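Local coordinates for protein alcohol oxidase (Myceliophthora thermophila, PDB 6F74) that binds FAD and probably oxidises a substrate at the expense of molecular oxygen, as a flavoprotein oxidase of the VAO type, at residues D87-F90 and Q91-D94. Numbering follows the deposited sequence.
Sequences DQDF and QTSD. With FAD (flavin-adenine dinucleotide), chain I.
The ring of Phe90 lies across the carboxamide of Gln91 on the short helix 88-93, which has Asp87 as its N-cap and lies beside the flavin of this VAO-type oxidase. The two planes are 71° apart, and Gln91 CD comes within 3.9 Å of Phe90 CD2. A bend at chi2 (-66°) folds the glutamine back beside the ring; its NE2 donates to Trp85 O, holding the helix to the residues just before it, and Arg98 N adds a weak bond to OE1. With an alanine here, the Trp85 carbonyl would probably lose this donor and a gap would open beside the phenylalanine ring. Aspartate suits the N-cap because its short carboxylate can accept from a backbone N-H that the first turn leaves without a helical carbonyl: Asp87 OD2 takes Phe90 N at 2.9 Å, from above its carboxylate plane, and Gln91 N closes the turn on Asp87 O. Gln88, long and extended, reaches the isoalloxazine: the face of its carboxamide lies against the C7M methyl of FAD, CD 3.3 Å away, with NE2 bonded to Asp427 O. Two waters join Asp89 to Thr92 OG1, one from OD1, one from the backbone O. The small Ser93 turns its hydroxyl back on the chain, OG donating to Phe90 O at 2.6 Å.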
ATOM      1  N   ASP A  87       0.637  14.476   9.018  1.00 20.15           N
ATOM      2  CA  ASP A  87       0.887  14.980   7.658  1.00 20.18           C
ATOM      3  C   ASP A  87       1.833  14.088   6.865  1.00 19.78           C
ATOM      4  O   ASP A  87       2.926  13.760   7.320  1.00 19.69           O
ATOM      5  CB  ASP A  87       1.473  16.370   7.698  1.00 20.70           C
ATOM      6  CG  ASP A  87       1.818  16.861   6.317  1.00 20.81           C
ATOM      7  OD1 ASP A  87       0.902  16.900   5.494  1.00 20.81           O
ATOM      8  OD2 ASP A  87       3.004  17.122   6.019  1.00 20.91           O
ATOM      9  N   GLN A  88       1.427  13.736   5.663  1.00 19.62           N
ATOM     10  CA  GLN A  88       2.165  12.721   4.899  1.00 19.27           C
ATOM     11  C   GLN A  88       3.578  13.202   4.488  1.00 19.43           C
ATOM     12  O   GLN A  88       4.518  12.392   4.469  1.00 19.19           O
ATOM     13  CB  GLN A  88       1.393  12.313   3.657  1.00 19.17           C
ATOM     14  CG  GLN A  88       0.060  11.659   3.956  1.00 18.99           C
ATOM     15  CD  GLN A  88      -0.696  11.217   2.708  1.00 18.92           C
ATOM     16  OE1 GLN A  88      -0.103  10.884   1.700  1.00 18.89           O
ATOM     17  NE2 GLN A  88      -2.015  11.163   2.800  1.00 18.95           N
ATOM     18  N   ASP A  89       3.701  14.502   4.159  1.00 19.88           N
ATOM     19  CA  ASP A  89       4.972  15.071   3.723  1.00 20.14           C
ATOM     20  C   ASP A  89       5.949  15.129   4.891  1.00 20.16           C
ATOM     21  O   ASP A  89       7.161  14.837   4.729  1.00 20.10           O
ATOM     22  CB  ASP A  89       4.814  16.485   3.138  1.00 20.73           C
ATOM     23  CG  ASP A  89       4.144  16.482   1.786  1.00 20.81           C
ATOM     24  OD1 ASP A  89       4.032  15.400   1.173  1.00 20.44           O
ATOM     25  OD2 ASP A  89       3.701  17.551   1.337  1.00 21.30           O
ATOM     26  N   PHE A  90       5.428  15.514   6.051  1.00 20.29           N
ATOM     27  CA  PHE A  90       6.241  15.555   7.260  1.00 20.36           C
ATOM     28  C   PHE A  90       6.844  14.168   7.514  1.00 19.87           C
ATOM     29  O   PHE A  90       8.023  14.044   7.775  1.00 19.87           O
ATOM     30  CB  PHE A  90       5.446  15.995   8.488  1.00 20.60           C
ATOM     31  CG  PHE A  90       6.199  15.801   9.768  1.00 20.66           C
ATOM     32  CD1 PHE A  90       7.280  16.656  10.094  1.00 21.07           C
ATOM     33  CD2 PHE A  90       5.905  14.730  10.619  1.00 20.36           C
ATOM     34  CE1 PHE A  90       8.010  16.456  11.254  1.00 21.16           C
ATOM     35  CE2 PHE A  90       6.636  14.550  11.791  1.00 20.47           C
ATOM     36  CZ  PHE A  90       7.680  15.398  12.098  1.00 20.85           C
ATOM     37  N   GLN A  91       6.015  13.140   7.427  1.00 19.50           N
ATOM     38  CA  GLN A  91       6.490  11.768   7.611  1.00 19.09           C
ATOM     39  C   GLN A  91       7.422  11.261   6.499  1.00 18.92           C
ATOM     40  O   GLN A  91       8.346  10.534   6.803  1.00 18.76           O
ATOM     41  CB  GLN A  91       5.328  10.815   7.814  1.00 18.82           C
ATOM     42  CG  GLN A  91       4.497  11.073   9.081  1.00 19.00           C
ATOM     43  CD  GLN A  91       5.223  10.848  10.380  1.00 19.10           C
ATOM     44  OE1 GLN A  91       6.389  10.423  10.384  1.00 18.98           O
ATOM     45  NE2 GLN A  91       4.536  11.132  11.526  1.00 19.36           N
ATOM     46  N   THR A  92       7.240  11.653   5.239  1.00 19.03           N
ATOM     47  CA  THR A  92       8.180  11.235   4.190  1.00 18.98           C
ATOM     48  C   THR A  92       9.516  11.962   4.213  1.00 19.27           C
ATOM     49  O   THR A  92      10.455  11.503   3.563  1.00 19.24           O
ATOM     50  CB  THR A  92       7.591  11.385   2.770  1.00 19.09           C
ATOM     51  OG1 THR A  92       7.133  12.739   2.571  1.00 19.50           O
ATOM     52  CG2 THR A  92       6.444  10.388   2.542  1.00 18.79           C
ATOM     53  N   SER A  93       9.604  13.088   4.919  1.00 19.60           N
ATOM     54  CA  SER A  93      10.795  13.943   4.944  1.00 19.98           C
ATOM     55  C   SER A  93      11.927  13.449   5.854  1.00 19.86           C
ATOM     56  O   SER A  93      13.079  13.800   5.650  1.00 20.09           O
ATOM     57  CB  SER A  93      10.412  15.360   5.415  1.00 20.48           C
ATOM     58  OG  SER A  93      10.011  15.345   6.801  1.00 20.43           O
ATOM     59  N   ASP A  94      11.582  12.643   6.866  1.00 19.55           N
ATOM     60  CA  ASP A  94      12.560  12.061   7.772  1.00 19.45           C
ATOM     61  C   ASP A  94      12.896  10.629   7.303  1.00 19.04           C
ATOM     62  O   ASP A  94      12.012   9.905   6.837  1.00 18.78           O
ATOM     63  CB  ASP A  94      11.953  12.001   9.166  1.00 19.45           C
ATOM     64  CG  ASP A  94      12.977  11.676  10.216  1.00 19.50           C
ATOM     65  OD1 ASP A  94      13.441  10.501  10.290  1.00 19.19           O
ATOM     66  OD2 ASP A  94      13.343  12.613  10.969  1.00 19.89           O
TER
HETATM   67  PA  FAD I 601       8.105   1.991   1.432  1.00 15.73           P
HETATM   68  O1A FAD I 601       7.701   1.886   2.900  1.00 16.33           O
HETATM   69  O2A FAD I 601       9.200   2.958   1.110  1.00 14.61           O
HETATM   70  O5B FAD I 601       8.495   0.539   0.952  1.00 13.82           O
HETATM   71  C5B FAD I 601       7.517  -0.464   0.929  1.00 13.38           C
HETATM   72  C4B FAD I 601       8.194  -1.807   0.725  1.00 12.87           C
HETATM   73  O4B FAD I 601       8.798  -1.771  -0.557  1.00 12.82           O
HETATM   74  C3B FAD I 601       9.306  -2.148   1.684  1.00 12.31           C
HETATM   75  O3B FAD I 601       9.367  -3.576   1.776  1.00 12.69           O
HETATM   76  C2B FAD I 601      10.562  -1.694   0.982  1.00 12.77           C
HETATM   77  O2B FAD I 601      11.734  -2.467   1.266  1.00 12.30           O
HETATM   78  C1B FAD I 601      10.207  -1.918  -0.463  1.00 12.89           C
HETATM   79  N9A FAD I 601      10.817  -1.001  -1.431  1.00 13.21           N
HETATM   80  C8A FAD I 601      10.545   0.302  -1.582  1.00 14.09           C
HETATM   81  N7A FAD I 601      11.261   0.828  -2.595  1.00 14.08           N
HETATM   82  C5A FAD I 601      11.991  -0.161  -3.100  1.00 13.77           C
HETATM   83  C6A FAD I 601      12.951  -0.256  -4.200  1.00 13.93           C
HETATM   84  N6A FAD I 601      13.203   0.871  -4.904  1.00 14.13           N
HETATM   85  N1A FAD I 601      13.528  -1.465  -4.428  1.00 13.83           N
HETATM   86  C2A FAD I 601      13.221  -2.552  -3.673  1.00 14.21           C
HETATM   87  N3A FAD I 601      12.323  -2.536  -2.654  1.00 13.99           N
HETATM   88  C4A FAD I 601      11.693  -1.373  -2.343  1.00 13.66           C
HETATM   89  N1  FAD I 601      -1.751   1.590  -2.219  1.00 11.40           N
HETATM   90  C2  FAD I 601      -2.624   1.455  -3.244  1.00 11.65           C
HETATM   91  O2  FAD I 601      -2.624   0.383  -3.900  1.00 12.31           O
HETATM   92  N3  FAD I 601      -3.470   2.443  -3.599  1.00 11.81           N
HETATM   93  C4  FAD I 601      -3.531   3.613  -2.940  1.00 12.03           C
HETATM   94  O4  FAD I 601      -4.329   4.519  -3.259  1.00 13.38           O
HETATM   95  C4X FAD I 601      -2.624   3.834  -1.794  1.00 11.93           C
HETATM   96  N5  FAD I 601      -2.645   4.983  -1.089  1.00 11.39           N
HETATM   97  C5X FAD I 601      -1.794   5.160  -0.048  1.00 10.96           C
HETATM   98  C6  FAD I 601      -1.817   6.363   0.658  1.00  9.80           C
HETATM   99  C7  FAD I 601      -0.956   6.601   1.715  1.00  8.66           C
HETATM  100  C7M FAD I 601      -1.132   7.943   2.382  1.00  8.75           C
HETATM  101  C8  FAD I 601       0.032   5.556   2.106  1.00  7.38           C
HETATM  102  C8M FAD I 601       1.046   5.753   3.224  1.00  4.60           C
HETATM  103  C9  FAD I 601       0.042   4.345   1.420  1.00  9.18           C
HETATM  104  C9A FAD I 601      -0.825   4.092   0.343  1.00 10.70           C
HETATM  105  N10 FAD I 601      -0.820   2.881  -0.401  1.00 12.01           N
HETATM  106  C10 FAD I 601      -1.715   2.725  -1.469  1.00 11.68           C
HETATM  107  C1' FAD I 601       0.034   1.723  -0.045  1.00 13.09           C
HETATM  108  C2' FAD I 601       1.318   1.495  -0.773  1.00 14.05           C
HETATM  109  O2' FAD I 601       0.999   0.822  -1.990  1.00 13.99           O
HETATM  110  C3' FAD I 601       2.216   0.577   0.062  1.00 15.12           C
HETATM  111  O3' FAD I 601       2.358   1.059   1.411  1.00 16.26           O
HETATM  112  C4' FAD I 601       3.589   0.399  -0.571  1.00 15.51           C
HETATM  113  O4' FAD I 601       4.381  -0.473   0.240  1.00 16.74           O
HETATM  114  C5' FAD I 601       4.290   1.736  -0.757  1.00 15.36           C
HETATM  115  O5' FAD I 601       5.560   1.551  -1.358  1.00 15.25           O
HETATM  116  P   FAD I 601       6.620   2.660  -0.969  1.00 15.53           P
HETATM  117  O1P FAD I 601       6.018   4.026  -1.144  1.00 15.56           O
HETATM  118  O2P FAD I 601       7.879   2.302  -1.687  1.00 17.65           O
HETATM  119  O3P FAD I 601       6.753   2.367   0.617  1.00 15.91           O
HETATM  120  O   HOH W   1       5.085  12.956   0.872  1.00  8.32           O
HETATM  121  O   HOH W   2       8.533  14.996   2.370  1.00 12.41           O